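Local atomic coordinates of tRNA-splicing endonuclease (Sulfolobus tokodaii, PDB entry 2CV8), a protein that probably cleaves precursor tRNA at both splice sites to release the intron, leaving 2',3'-cyclic phosphate and 5'-hydroxyl ends. Residues N67-R70 with E74-Y77; S92-L97 with A112-Y117; L145-V150 with I173-L178; R86-Y91 with V163-G168. All coordinates share one frame; numbering follows the deposited sequence.

Contact 1 closes first along the chain, over only three intervening residues, and joins the edge strand 69-71 of the N-terminal sheet to helix 73-83. Helix 87-99 follows and serves two contacts. Its first turns open contact 4, which closes more than 70 residues later at the loop after strand 157-163. Its later turns form contact 2 with strand 114-117, nested inside the loop of contact 4. Contact 3 starts within that same loop, on helix 141-151, but closes beyond it on strand 170-178, so contacts 3 and 4 cross. Contacts 2 and 3 reach the same catalytic-domain sheet. Tyr77 touches Arg88, Phe87 and Tyr91, linking contact 1 to contact 4.

Contact 1: N67-R70 with E74-Y77; sequences NGER and ERLY
Glu69 and Arg75 meet in a salt bridge on the protein surface, with the carboxylate atom Glu69 OE1 3.3 Å from the guanidinium atom Arg75 NH2. The hydrogen bond within this pair is weak: the N-H...O angle is 133° and the two charged planes are turned 45° against each other, so a single N-H does the gripping and the pairing is not a flat two-pronged one. The side chains cross at about a right angle. Glu69 reaches out extended, CG anti to its backbone N (chi1 -180°), while Arg75 folds at chi2 and chi3 to bring NH2 round to the acid. The bridge spans a strand-turn-helix connection in the N-terminal domain: strand 69-71 is the outer strand of a mixed sheet, paired antiparallel with 63-66, and helix 73-83 follows almost at once. Backbone geometry makes the turn ahead of Glu69. Gly68 sits at the centre of a classic gamma turn, whose bond from Glu69 N to Asn67 O is 3.0 Å and weak; a CB on Gly68 would press on Asn67 O. Beyond the pair, Arg70 forms a salt bridge with Glu63 across the hairpin, and the backbone N of Arg75 is hydrogen-bonded to Asp72.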
loop_
_atom_site.group_PDB
_atom_site.type_symbol
_atom_site.label_atom_id
_atom_site.label_comp_id
_atom_site.label_asym_id
_atom_site.label_seq_id
_atom_site.Cartn_x
_atom_site.Cartn_y
_atom_site.Cartn_z
ATOM N N ASN B 67 -28.862 28.392 8.152
ATOM C CA ASN B 67 -29.833 29.459 7.947
ATOM C C ASN B 67 -31.202 29.041 8.464
ATOM O O ASN B 67 -32.114 28.755 7.689
ATOM C CB ASN B 67 -29.924 29.835 6.464
ATOM C CG ASN B 67 -28.929 30.915 6.070
ATOM O OD1 ASN B 67 -28.809 31.263 4.893
ATOM N ND2 ASN B 67 -28.218 31.457 7.055
ATOM N N GLY B 68 -31.333 28.996 9.783
ATOM C CA GLY B 68 -32.598 28.622 10.379
ATOM C C GLY B 68 -32.775 27.131 10.562
ATOM O O GLY B 68 -33.084 26.676 11.663
ATOM N N GLU B 69 -32.583 26.359 9.495
ATOM C CA GLU B 69 -32.752 24.915 9.589
ATOM C C GLU B 69 -31.735 24.267 10.526
ATOM O O GLU B 69 -30.547 24.596 10.515
ATOM C CB GLU B 69 -32.674 24.269 8.200
ATOM C CG GLU B 69 -32.851 22.753 8.223
ATOM C CD GLU B 69 -33.030 22.151 6.841
ATOM O OE1 GLU B 69 -32.216 22.451 5.939
ATOM O OE2 GLU B 69 -33.986 21.368 6.662
ATOM N N ARG B 70 -32.228 23.345 11.341
ATOM C CA ARG B 70 -31.411 22.621 12.301
ATOM C C ARG B 70 -31.091 21.274 11.659
ATOM O O ARG B 70 -31.969 20.423 11.516
ATOM C CB ARG B 70 -32.210 22.427 13.588
ATOM C CG ARG B 70 -31.424 22.023 14.815
ATOM C CD ARG B 70 -32.402 21.869 15.976
ATOM N NE ARG B 70 -31.766 21.609 17.265
ATOM C CZ ARG B 70 -32.439 21.406 18.396
ATOM N NH1 ARG B 70 -33.767 21.430 18.393
ATOM N NH2 ARG B 70 -31.787 21.180 19.531
ATOM N N GLU B 74 -28.174 12.623 10.532
ATOM C CA GLU B 74 -28.628 12.009 9.289
ATOM C C GLU B 74 -28.531 12.987 8.129
ATOM O O GLU B 74 -28.060 12.635 7.051
ATOM C CB GLU B 74 -30.077 11.528 9.424
ATOM C CG GLU B 74 -30.306 10.395 10.427
ATOM C CD GLU B 74 -30.020 10.794 11.868
ATOM O OE1 GLU B 74 -28.836 10.951 12.224
ATOM O OE2 GLU B 74 -30.980 10.954 12.650
ATOM N N ARG B 75 -28.982 14.217 8.348
ATOM C CA ARG B 75 -28.945 15.230 7.296
ATOM C C ARG B 75 -27.533 15.704 6.984
ATOM O O ARG B 75 -27.162 15.841 5.817
ATOM C CB ARG B 75 -29.835 16.422 7.674
ATOM C CG ARG B 75 -31.280 16.291 7.193
ATOM C CD ARG B 75 -31.400 16.662 5.719
ATOM N NE ARG B 75 -31.179 18.092 5.517
ATOM C CZ ARG B 75 -30.996 18.667 4.332
ATOM N NH1 ARG B 75 -31.005 17.937 3.225
ATOM N NH2 ARG B 75 -30.797 19.975 4.256
ATOM N N LEU B 76 -26.749 15.956 8.025
ATOM C CA LEU B 76 -25.383 16.407 7.835
ATOM C C LEU B 76 -24.582 15.346 7.117
ATOM O O LEU B 76 -23.855 15.646 6.176
ATOM C CB LEU B 76 -24.731 16.733 9.174
ATOM C CG LEU B 76 -24.822 18.204 9.556
ATOM C CD1 LEU B 76 -24.321 18.407 10.975
ATOM C CD2 LEU B 76 -24.000 19.015 8.565
ATOM N N TYR B 77 -24.711 14.101 7.561
ATOM C CA TYR B 77 -23.988 13.011 6.920
ATOM C C TYR B 77 -24.334 13.009 5.431
ATOM O O TYR B 77 -23.454 12.980 4.572
ATOM C CB TYR B 77 -24.378 11.664 7.529
ATOM C CG TYR B 77 -23.512 10.518 7.057
ATOM C CD1 TYR B 77 -22.326 10.197 7.712
ATOM C CD2 TYR B 77 -23.867 9.770 5.936
ATOM C CE1 TYR B 77 -21.517 9.160 7.261
ATOM C CE2 TYR B 77 -23.064 8.734 5.474
ATOM C CZ TYR B 77 -21.891 8.433 6.139
ATOM O OH TYR B 77 -21.083 7.418 5.668
#

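Contact 2: S92-L97 with A112-Y117; sequences SVYEDL and ADFAVY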
loop_
_atom_site.group_PDB
_atom_site.type_symbol
_atom_site.label_atom_id
_atom_site.label_comp_id
_atom_site.label_asym_id
_atom_site.label_seq_id
_atom_site.Cartn_x
_atom_site.Cartn_y
_atom_site.Cartn_z
ATOM N N SER B 92 -15.477 7.320 7.837
ATOM C CA SER B 92 -15.308 6.037 8.506
ATOM C C SER B 92 -13.960 5.949 9.201
ATOM O O SER B 92 -13.888 5.510 10.351
ATOM C CB SER B 92 -15.463 4.882 7.510
ATOM O OG SER B 92 -16.807 4.791 7.062
ATOM N N VAL B 93 -12.896 6.372 8.518
ATOM C CA VAL B 93 -11.573 6.331 9.135
ATOM C C VAL B 93 -11.453 7.454 10.171
ATOM O O VAL B 93 -10.909 7.244 11.261
ATOM C CB VAL B 93 -10.415 6.490 8.101
ATOM C CG1 VAL B 93 -9.065 6.345 8.807
ATOM C CG2 VAL B 93 -10.518 5.445 7.009
ATOM N N TYR B 94 -11.957 8.641 9.845
ATOM C CA TYR B 94 -11.875 9.743 10.794
ATOM C C TYR B 94 -12.466 9.320 12.123
ATOM O O TYR B 94 -11.807 9.390 13.167
ATOM C CB TYR B 94 -12.648 10.968 10.317
ATOM C CG TYR B 94 -12.506 12.130 11.278
ATOM C CD1 TYR B 94 -11.424 12.993 11.202
ATOM C CD2 TYR B 94 -13.420 12.319 12.298
ATOM C CE1 TYR B 94 -11.255 14.017 12.118
ATOM C CE2 TYR B 94 -13.260 13.335 13.231
ATOM C CZ TYR B 94 -12.173 14.180 13.138
ATOM O OH TYR B 94 -11.991 15.147 14.092
ATOM N N GLU B 95 -13.722 8.888 12.063
ATOM C CA GLU B 95 -14.470 8.456 13.234
ATOM C C GLU B 95 -13.785 7.327 13.998
ATOM O O GLU B 95 -13.569 7.431 15.206
ATOM C CB GLU B 95 -15.861 8.006 12.806
ATOM C CG GLU B 95 -16.739 7.568 13.943
ATOM C CD GLU B 95 -18.022 6.957 13.446
ATOM O OE1 GLU B 95 -17.940 5.909 12.761
ATOM O OE2 GLU B 95 -19.103 7.523 13.731
ATOM N N ASP B 96 -13.456 6.251 13.288
ATOM C CA ASP B 96 -12.812 5.093 13.889
ATOM C C ASP B 96 -11.544 5.495 14.617
ATOM O O ASP B 96 -11.317 5.098 15.759
ATOM C CB ASP B 96 -12.493 4.064 12.805
ATOM C CG ASP B 96 -11.880 2.772 13.360
ATOM O OD1 ASP B 96 -10.643 2.600 13.268
ATOM O OD2 ASP B 96 -12.640 1.923 13.877
ATOM N N LEU B 97 -10.716 6.291 13.960
ATOM C CA LEU B 97 -9.483 6.722 14.573
ATOM C C LEU B 97 -9.751 7.660 15.730
ATOM O O LEU B 97 -9.112 7.573 16.782
ATOM C CB LEU B 97 -8.588 7.401 13.542
ATOM C CG LEU B 97 -7.923 6.441 12.550
ATOM C CD1 LEU B 97 -6.897 7.191 11.715
ATOM C CD2 LEU B 97 -7.246 5.310 13.310
ATOM N N ALA B 112 -1.717 13.153 2.050
ATOM C CA ALA B 112 -2.481 12.052 2.609
ATOM C C ALA B 112 -3.796 12.631 3.110
ATOM O O ALA B 112 -3.977 13.850 3.117
ATOM C CB ALA B 112 -1.720 11.416 3.756
ATOM N N ASP B 113 -4.714 11.767 3.526
ATOM C CA ASP B 113 -6.000 12.232 4.021
ATOM C C ASP B 113 -5.893 12.761 5.439
ATOM O O ASP B 113 -6.376 13.848 5.741
ATOM C CB ASP B 113 -7.031 11.108 3.975
ATOM C CG ASP B 113 -7.358 10.680 2.562
ATOM O OD1 ASP B 113 -7.649 11.574 1.729
ATOM O OD2 ASP B 113 -7.329 9.454 2.291
ATOM N N PHE B 114 -5.244 12.002 6.309
ATOM C CA PHE B 114 -5.128 12.425 7.694
ATOM C C PHE B 114 -3.725 12.400 8.271
ATOM O O PHE B 114 -2.843 11.693 7.780
ATOM C CB PHE B 114 -6.019 11.546 8.573
ATOM C CG PHE B 114 -7.435 11.451 8.099
ATOM C CD1 PHE B 114 -7.967 10.220 7.708
ATOM C CD2 PHE B 114 -8.248 12.590 8.052
ATOM C CE1 PHE B 114 -9.299 10.117 7.274
ATOM C CE2 PHE B 114 -9.577 12.503 7.624
ATOM C CZ PHE B 114 -10.103 11.267 7.233
ATOM N N ALA B 115 -3.542 13.195 9.323
ATOM C CA ALA B 115 -2.293 13.264 10.070
ATOM C C ALA B 115 -2.731 12.862 11.479
ATOM O O ALA B 115 -3.242 13.678 12.239
ATOM C CB ALA B 115 -1.745 14.660 10.067
ATOM N N VAL B 116 -2.554 11.590 11.809
ATOM C CA VAL B 116 -2.964 11.070 13.100
ATOM C C VAL B 116 -1.885 11.214 14.169
ATOM O O VAL B 116 -0.718 10.895 13.936
ATOM C CB VAL B 116 -3.366 9.594 12.967
ATOM C CG1 VAL B 116 -4.013 9.114 14.232
ATOM C CG2 VAL B 116 -4.317 9.427 11.796
ATOM N N TYR B 117 -2.295 11.693 15.344
ATOM C CA TYR B 117 -1.395 11.908 16.485
ATOM C C TYR B 117 -1.795 11.171 17.768
ATOM O O TYR B 117 -2.978 11.052 18.090
ATOM C CB TYR B 117 -1.351 13.388 16.875
ATOM C CG TYR B 117 -0.793 14.331 15.846
ATOM C CD1 TYR B 117 -1.514 14.652 14.695
ATOM C CD2 TYR B 117 0.461 14.905 16.021
ATOM C CE1 TYR B 117 -0.994 15.525 13.745
ATOM C CE2 TYR B 117 0.989 15.773 15.078
ATOM C CZ TYR B 117 0.257 16.075 13.941
ATOM O OH TYR B 117 0.795 16.895 12.987
#
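The ring of Phe114 reaches across from strand 114-117 to helix 92-97, where its outer atoms touch Val93 and Tyr94. With CG anti to the carbonyl carbon (chi1 -52°), the ring projects so that Phe114 CE1 comes 3.9 Å from Val93 CB, the two side chains meeting at a slant. Phe114 CZ lies 4.0 Å from Tyr94 CB, and here the side chains cross at about a right angle. Phe114 CE2 approaches the edge of the tyrosine ring, near its plane, 4.1 Å from Tyr94 CD1. One face of the Phe114 ring is covered near its rim by Asp113 CB. One turn further along, Leu97 CD1 meets Val116 CG2 at 3.4 Å, again with the side chains crossing at roughly 90°. Helix and strand run almost parallel, 7° apart, with their axes 10.8 Å from each other; this is helix-on-sheet packing in the core of the catalytic C-terminal domain, assigned to the PDDEXK clan. All five touching residues are buried, and no hydrogen bond joins the segments. Replacing Phe114 by an alanine would probably open a gap beside Val93 and leave the Tyr94 ring freer to shift. Asp113 and Phe114 both face Val130 on the neighbouring strand, a classic beta bulge. Tyr117, a predicted active-site residue, extends from the strand's other face, while Leu97 also packs on Met180 of the second subunit.

Contact 3: L145-V150 with I173-L178; sequences LGFGRV and IMFKWL
Phe147 and Phe175 make the aromatic part of this contact as a strongly offset pair. Their planes are 28° from parallel, but the rings are slid so far apart that they barely overlap, the centroids being 5.6 Å from each other. Contact is therefore made by one corner: Phe175 CZ lies 3.3 Å from Phe147 CD1 and 3.4 Å from Phe147 CB, where ring and chain of the helix residue join. Phe175 holds CG between the backbone N and the carbonyl carbon (chi1 49°), which turns its ring to the helix. Backbone packing comes next, as Gly148 presents its main chain to the strand. Gly148 and Trp177 have the nearest CA atoms, 5.3 Å apart, and Gly148 O lies 3.6 Å from Trp177 CB; the indole beyond is poorly ordered. Helix 145-150 crosses strand 173-178 almost perpendicularly, at -84°, with the axes 7.6 Å apart. The strand is the last of the catalytic-domain sheet within the chain, and it pairs antiparallel with a strand of the second subunit, so the sheet runs on through the dimer. With the Phe175 ring cut back to an alanine, Phe147 would probably lose its ring partner and a gap would open between helix and sheet. Further apolar packing comes from outside the two segments: Phe175 also rests on Leu158 and Leu160 of strand 157-163, and on Met174 of the second subunit.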
loop_
_atom_site.group_PDB
_atom_site.type_symbol
_atom_site.label_atom_id
_atom_site.label_comp_id
_atom_site.label_asym_id
_atom_site.label_seq_id
_atom_site.Cartn_x
_atom_site.Cartn_y
_atom_site.Cartn_z
ATOM N N LEU B 145 2.473 3.735 -6.636
ATOM C CA LEU B 145 3.807 4.319 -6.665
ATOM C C LEU B 145 3.729 5.733 -6.078
ATOM O O LEU B 145 4.662 6.192 -5.434
ATOM C CB LEU B 145 4.339 4.358 -8.097
ATOM C CG LEU B 145 4.710 2.999 -8.705
ATOM C CD1 LEU B 145 5.056 3.150 -10.179
ATOM C CD2 LEU B 145 5.887 2.414 -7.958
ATOM N N GLY B 146 2.605 6.412 -6.294
ATOM C CA GLY B 146 2.431 7.751 -5.758
ATOM C C GLY B 146 2.330 7.689 -4.244
ATOM O O GLY B 146 2.691 8.637 -3.545
ATOM N N PHE B 147 1.815 6.566 -3.745
ATOM C CA PHE B 147 1.677 6.332 -2.311
ATOM C C PHE B 147 3.077 6.332 -1.711
ATOM O O PHE B 147 3.435 7.237 -0.958
ATOM C CB PHE B 147 1.029 4.964 -2.048
ATOM C CG PHE B 147 -0.484 4.946 -2.160
ATOM C CD1 PHE B 147 -1.164 3.728 -2.225
ATOM C CD2 PHE B 147 -1.228 6.131 -2.158
ATOM C CE1 PHE B 147 -2.557 3.686 -2.282
ATOM C CE2 PHE B 147 -2.635 6.099 -2.214
ATOM C CZ PHE B 147 -3.295 4.870 -2.277
ATOM N N GLY B 148 3.863 5.314 -2.066
ATOM C CA GLY B 148 5.226 5.178 -1.568
ATOM C C GLY B 148 6.150 6.353 -1.844
ATOM O O GLY B 148 7.342 6.304 -1.541
ATOM N N ARG B 149 5.587 7.410 -2.418
ATOM C CA ARG B 149 6.309 8.631 -2.758
ATOM C C ARG B 149 6.060 9.635 -1.641
ATOM O O ARG B 149 6.976 10.324 -1.195
ATOM C CB ARG B 149 5.773 9.179 -4.087
ATOM C CG ARG B 149 6.444 10.435 -4.631
ATOM C CD ARG B 149 5.770 10.854 -5.930
ATOM N NE ARG B 149 5.700 9.748 -6.886
ATOM C CZ ARG B 149 4.742 9.601 -7.800
ATOM N NH1 ARG B 149 3.758 10.493 -7.889
ATOM N NH2 ARG B 149 4.760 8.557 -8.620
ATOM N N VAL B 150 4.808 9.715 -1.197
ATOM C CA VAL B 150 4.452 10.628 -0.121
ATOM C C VAL B 150 5.047 10.068 1.165
ATOM O O VAL B 150 5.370 10.814 2.092
ATOM C CB VAL B 150 2.903 10.762 0.062
ATOM C CG1 VAL B 150 2.234 11.104 -1.268
ATOM C CG2 VAL B 150 2.330 9.488 0.653
ATOM N N ILE B 173 -3.480 -1.150 6.743
ATOM C CA ILE B 173 -2.310 -1.782 6.172
ATOM C C ILE B 173 -1.306 -0.688 5.874
ATOM O O ILE B 173 -1.597 0.275 5.165
ATOM C CB ILE B 173 -2.651 -2.609 4.883
ATOM C CG1 ILE B 173 -2.585 -1.736 3.631
ATOM C CG2 ILE B 173 -4.062 -3.195 4.995
ATOM C CD1 ILE B 173 -2.575 -2.538 2.333
HETATM N N MSE B 174 -0.127 -0.828 6.454
HETATM C CA MSE B 174 0.933 0.146 6.276
HETATM C C MSE B 174 1.964 -0.367 5.299
HETATM O O MSE B 174 2.194 -1.569 5.236
HETATM C CB MSE B 174 1.620 0.395 7.610
HETATM C CG MSE B 174 2.980 1.057 7.503
HETATM SE SE MSE B 174 4.208 0.262 8.761
HETATM C CE MSE B 174 4.923 -1.118 7.634
ATOM N N PHE B 175 2.579 0.535 4.535
ATOM C CA PHE B 175 3.626 0.115 3.614
ATOM C C PHE B 175 4.748 1.119 3.500
ATOM O O PHE B 175 4.528 2.322 3.599
ATOM C CB PHE B 175 3.078 -0.226 2.220
ATOM C CG PHE B 175 2.164 0.804 1.642
ATOM C CD1 PHE B 175 2.497 2.148 1.664
ATOM C CD2 PHE B 175 0.983 0.411 1.025
ATOM C CE1 PHE B 175 1.673 3.085 1.082
ATOM C CE2 PHE B 175 0.150 1.342 0.439
ATOM C CZ PHE B 175 0.495 2.685 0.467
ATOM N N LYS B 176 5.956 0.600 3.303
ATOM C CA LYS B 176 7.143 1.418 3.185
ATOM C C LYS B 176 7.788 1.228 1.829
ATOM O O LYS B 176 7.636 0.186 1.210
ATOM C CB LYS B 176 8.151 1.035 4.267
ATOM C CG LYS B 176 7.599 1.096 5.674
ATOM C CD LYS B 176 8.689 0.858 6.690
ATOM C CE LYS B 176 8.176 1.044 8.102
ATOM N NZ LYS B 176 9.281 0.933 9.096
ATOM N N TRP B 177 8.500 2.252 1.374
ATOM C CA TRP B 177 9.220 2.197 0.116
ATOM C C TRP B 177 10.517 1.465 0.484
ATOM O O TRP B 177 11.329 1.976 1.257
ATOM C CB TRP B 177 9.514 3.621 -0.368
ATOM C CG TRP B 177 10.179 3.708 -1.713
ATOM C CD1 TRP B 177 9.617 3.429 -2.926
ATOM C CD2 TRP B 177 11.532 4.111 -1.980
ATOM N NE1 TRP B 177 10.532 3.635 -3.933
ATOM C CE2 TRP B 177 11.716 4.052 -3.380
ATOM C CE3 TRP B 177 12.607 4.513 -1.171
ATOM C CZ2 TRP B 177 12.933 4.383 -3.992
ATOM C CZ3 TRP B 177 13.816 4.841 -1.780
ATOM C CH2 TRP B 177 13.967 4.773 -3.179
ATOM N N LEU B 178 10.696 0.259 -0.045
ATOM C CA LEU B 178 11.886 -0.538 0.253
ATOM C C LEU B 178 13.057 -0.303 -0.685
ATOM O O LEU B 178 12.885 0.148 -1.813
ATOM C CB LEU B 178 11.551 -2.033 0.234
ATOM C CG LEU B 178 10.824 -2.660 1.427
ATOM C CD1 LEU B 178 10.500 -4.110 1.123
ATOM C CD2 LEU B 178 11.701 -2.556 2.665
#

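Contact 4: R86-Y91 with V163-G168; sequences RFRILY and VNLTNG
Leu165 lays its two methyls on the first turns of helix 87-99, one against each of two consecutive residues. Leu165 CD1 is 3.7 Å from Arg88 CB, touching the base of a side chain that it crosses at about a right angle. Leu165 CD2 lies 3.9 Å from Ile89 CG2 in an oblique apolar contact. The first torsion of Ile89 (chi1 63°) sets CG2 anti to the carbonyl carbon, where that branch meets the leucine, while the CG1 arm leads away. Beside this pair, Val163 CG2 packs 3.8 Å from Ile89 O; no hydrogen bond spans the two segments. Further out, the chain after Val163 turns back in a loop, with a weak bond of 2.8 Å from Gly168 N to Asn164 O. On the helix side, Arg86 occupies the N-cap position, and the bond from Leu90 N to Arg86 O, 2.8 Å, belongs to the opening turn. The guanidinium of Arg86 forms a salt bridge with Asp113 and a hydrogen bond to Ala132 O, tying this helix start to the sheet. Leu165 and Ile89 both touch Asp134 at the end of strand 128-134, and the loop leads from strand 157-163 to strand 170-178, while Phe87 and Tyr91 pack against helices 50-58 and 73-83, setting helix 87-99 between the N-terminal helices and the catalytic sheet.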
loop_
_atom_site.group_PDB
_atom_site.type_symbol
_atom_site.label_atom_id
_atom_site.label_comp_id
_atom_site.label_asym_id
_atom_site.label_seq_id
_atom_site.Cartn_x
_atom_site.Cartn_y
_atom_site.Cartn_z
ATOM N N ARG B 86 -15.546 10.937 -1.555
ATOM C CA ARG B 86 -14.984 9.930 -0.651
ATOM C C ARG B 86 -15.399 10.169 0.805
ATOM O O ARG B 86 -14.778 9.651 1.742
ATOM C CB ARG B 86 -13.457 9.909 -0.762
ATOM C CG ARG B 86 -12.938 9.538 -2.148
ATOM C CD ARG B 86 -11.470 9.897 -2.285
ATOM N NE ARG B 86 -10.658 9.247 -1.260
ATOM C CZ ARG B 86 -9.692 9.853 -0.573
ATOM N NH1 ARG B 86 -9.410 11.134 -0.798
ATOM N NH2 ARG B 86 -9.007 9.177 0.344
ATOM N N PHE B 87 -16.470 10.934 0.989
ATOM C CA PHE B 87 -16.953 11.237 2.321
ATOM C C PHE B 87 -17.175 9.992 3.170
ATOM O O PHE B 87 -16.761 9.961 4.326
ATOM C CB PHE B 87 -18.256 12.034 2.269
ATOM C CG PHE B 87 -18.767 12.434 3.633
ATOM C CD1 PHE B 87 -18.322 13.609 4.246
ATOM C CD2 PHE B 87 -19.637 11.595 4.339
ATOM C CE1 PHE B 87 -18.729 13.941 5.538
ATOM C CE2 PHE B 87 -20.052 11.916 5.638
ATOM C CZ PHE B 87 -19.594 13.091 6.237
ATOM N N ARG B 88 -17.830 8.977 2.611
ATOM C CA ARG B 88 -18.098 7.753 3.356
ATOM C C ARG B 88 -16.839 7.087 3.897
ATOM O O ARG B 88 -16.762 6.778 5.094
ATOM C CB ARG B 88 -18.869 6.739 2.506
ATOM C CG ARG B 88 -20.330 7.079 2.282
ATOM C CD ARG B 88 -21.129 5.823 1.964
ATOM N NE ARG B 88 -22.523 6.127 1.658
ATOM C CZ ARG B 88 -22.943 6.626 0.500
ATOM N NH1 ARG B 88 -22.072 6.871 -0.472
ATOM N NH2 ARG B 88 -24.231 6.889 0.317
ATOM N N ILE B 89 -15.846 6.867 3.042
ATOM C CA ILE B 89 -14.651 6.207 3.526
ATOM C C ILE B 89 -13.834 7.121 4.407
ATOM O O ILE B 89 -13.191 6.649 5.354
ATOM C CB ILE B 89 -13.775 5.665 2.376
ATOM C CG1 ILE B 89 -13.273 6.799 1.499
ATOM C CG2 ILE B 89 -14.575 4.696 1.549
ATOM C CD1 ILE B 89 -12.253 6.344 0.476
ATOM N N LEU B 90 -13.869 8.424 4.113
ATOM C CA LEU B 90 -13.119 9.403 4.906
ATOM C C LEU B 90 -13.688 9.571 6.311
ATOM O O LEU B 90 -12.939 9.671 7.282
ATOM C CB LEU B 90 -13.090 10.763 4.207
ATOM C CG LEU B 90 -12.183 10.876 2.976
ATOM C CD1 LEU B 90 -12.374 12.223 2.342
ATOM C CD2 LEU B 90 -10.731 10.654 3.357
ATOM N N TYR B 91 -15.012 9.603 6.424
ATOM C CA TYR B 91 -15.626 9.744 7.733
ATOM C C TYR B 91 -15.443 8.450 8.529
ATOM O O TYR B 91 -15.274 8.471 9.750
ATOM C CB TYR B 91 -17.120 10.073 7.621
ATOM C CG TYR B 91 -17.781 10.167 8.979
ATOM C CD1 TYR B 91 -17.586 11.284 9.800
ATOM C CD2 TYR B 91 -18.523 9.098 9.489
ATOM C CE1 TYR B 91 -18.111 11.330 11.097
ATOM C CE2 TYR B 91 -19.042 9.133 10.780
ATOM C CZ TYR B 91 -18.835 10.252 11.579
ATOM O OH TYR B 91 -19.351 10.279 12.855
ATOM N N VAL B 163 -11.791 0.666 4.352
ATOM C CA VAL B 163 -13.118 0.598 4.939
ATOM C C VAL B 163 -14.135 -0.230 4.175
ATOM O O VAL B 163 -14.207 -0.171 2.950
ATOM C CB VAL B 163 -13.704 2.031 5.086
ATOM C CG1 VAL B 163 -15.072 1.988 5.748
ATOM C CG2 VAL B 163 -12.755 2.896 5.893
ATOM N N ASN B 164 -14.922 -1.003 4.915
ATOM C CA ASN B 164 -16.003 -1.787 4.334
ATOM C C ASN B 164 -17.260 -0.970 4.652
ATOM O O ASN B 164 -17.660 -0.858 5.813
ATOM C CB ASN B 164 -16.102 -3.158 5.002
ATOM C CG ASN B 164 -17.355 -3.916 4.596
ATOM O OD1 ASN B 164 -17.646 -4.978 5.135
ATOM N ND2 ASN B 164 -18.103 -3.371 3.643
ATOM N N LEU B 165 -17.885 -0.392 3.637
ATOM C CA LEU B 165 -19.063 0.416 3.892
ATOM C C LEU B 165 -20.257 -0.382 4.390
ATOM O O LEU B 165 -21.225 0.196 4.894
ATOM C CB LEU B 165 -19.455 1.218 2.646
ATOM C CG LEU B 165 -18.535 2.390 2.283
ATOM C CD1 LEU B 165 -18.227 3.232 3.534
ATOM C CD2 LEU B 165 -17.252 1.854 1.684
ATOM N N THR B 166 -20.192 -1.704 4.265
ATOM C CA THR B 166 -21.295 -2.536 4.719
ATOM C C THR B 166 -21.267 -2.743 6.234
ATOM O O THR B 166 -22.118 -2.209 6.948
ATOM C CB THR B 166 -21.297 -3.900 4.003
ATOM O OG1 THR B 166 -21.423 -3.700 2.589
ATOM C CG2 THR B 166 -22.470 -4.742 4.481
ATOM N N ASN B 167 -20.289 -3.498 6.729
ATOM C CA ASN B 167 -20.196 -3.746 8.166
ATOM C C ASN B 167 -19.507 -2.625 8.945
ATOM O O ASN B 167 -19.515 -2.624 10.180
ATOM C CB ASN B 167 -19.472 -5.067 8.441
ATOM C CG ASN B 167 -18.070 -5.088 7.888
ATOM O OD1 ASN B 167 -17.363 -4.091 7.947
ATOM N ND2 ASN B 167 -17.651 -6.234 7.362
ATOM N N GLY B 168 -18.913 -1.677 8.224
ATOM C CA GLY B 168 -18.223 -0.571 8.870
ATOM C C GLY B 168 -16.873 -0.929 9.479
ATOM O O GLY B 168 -16.244 -0.096 10.133
#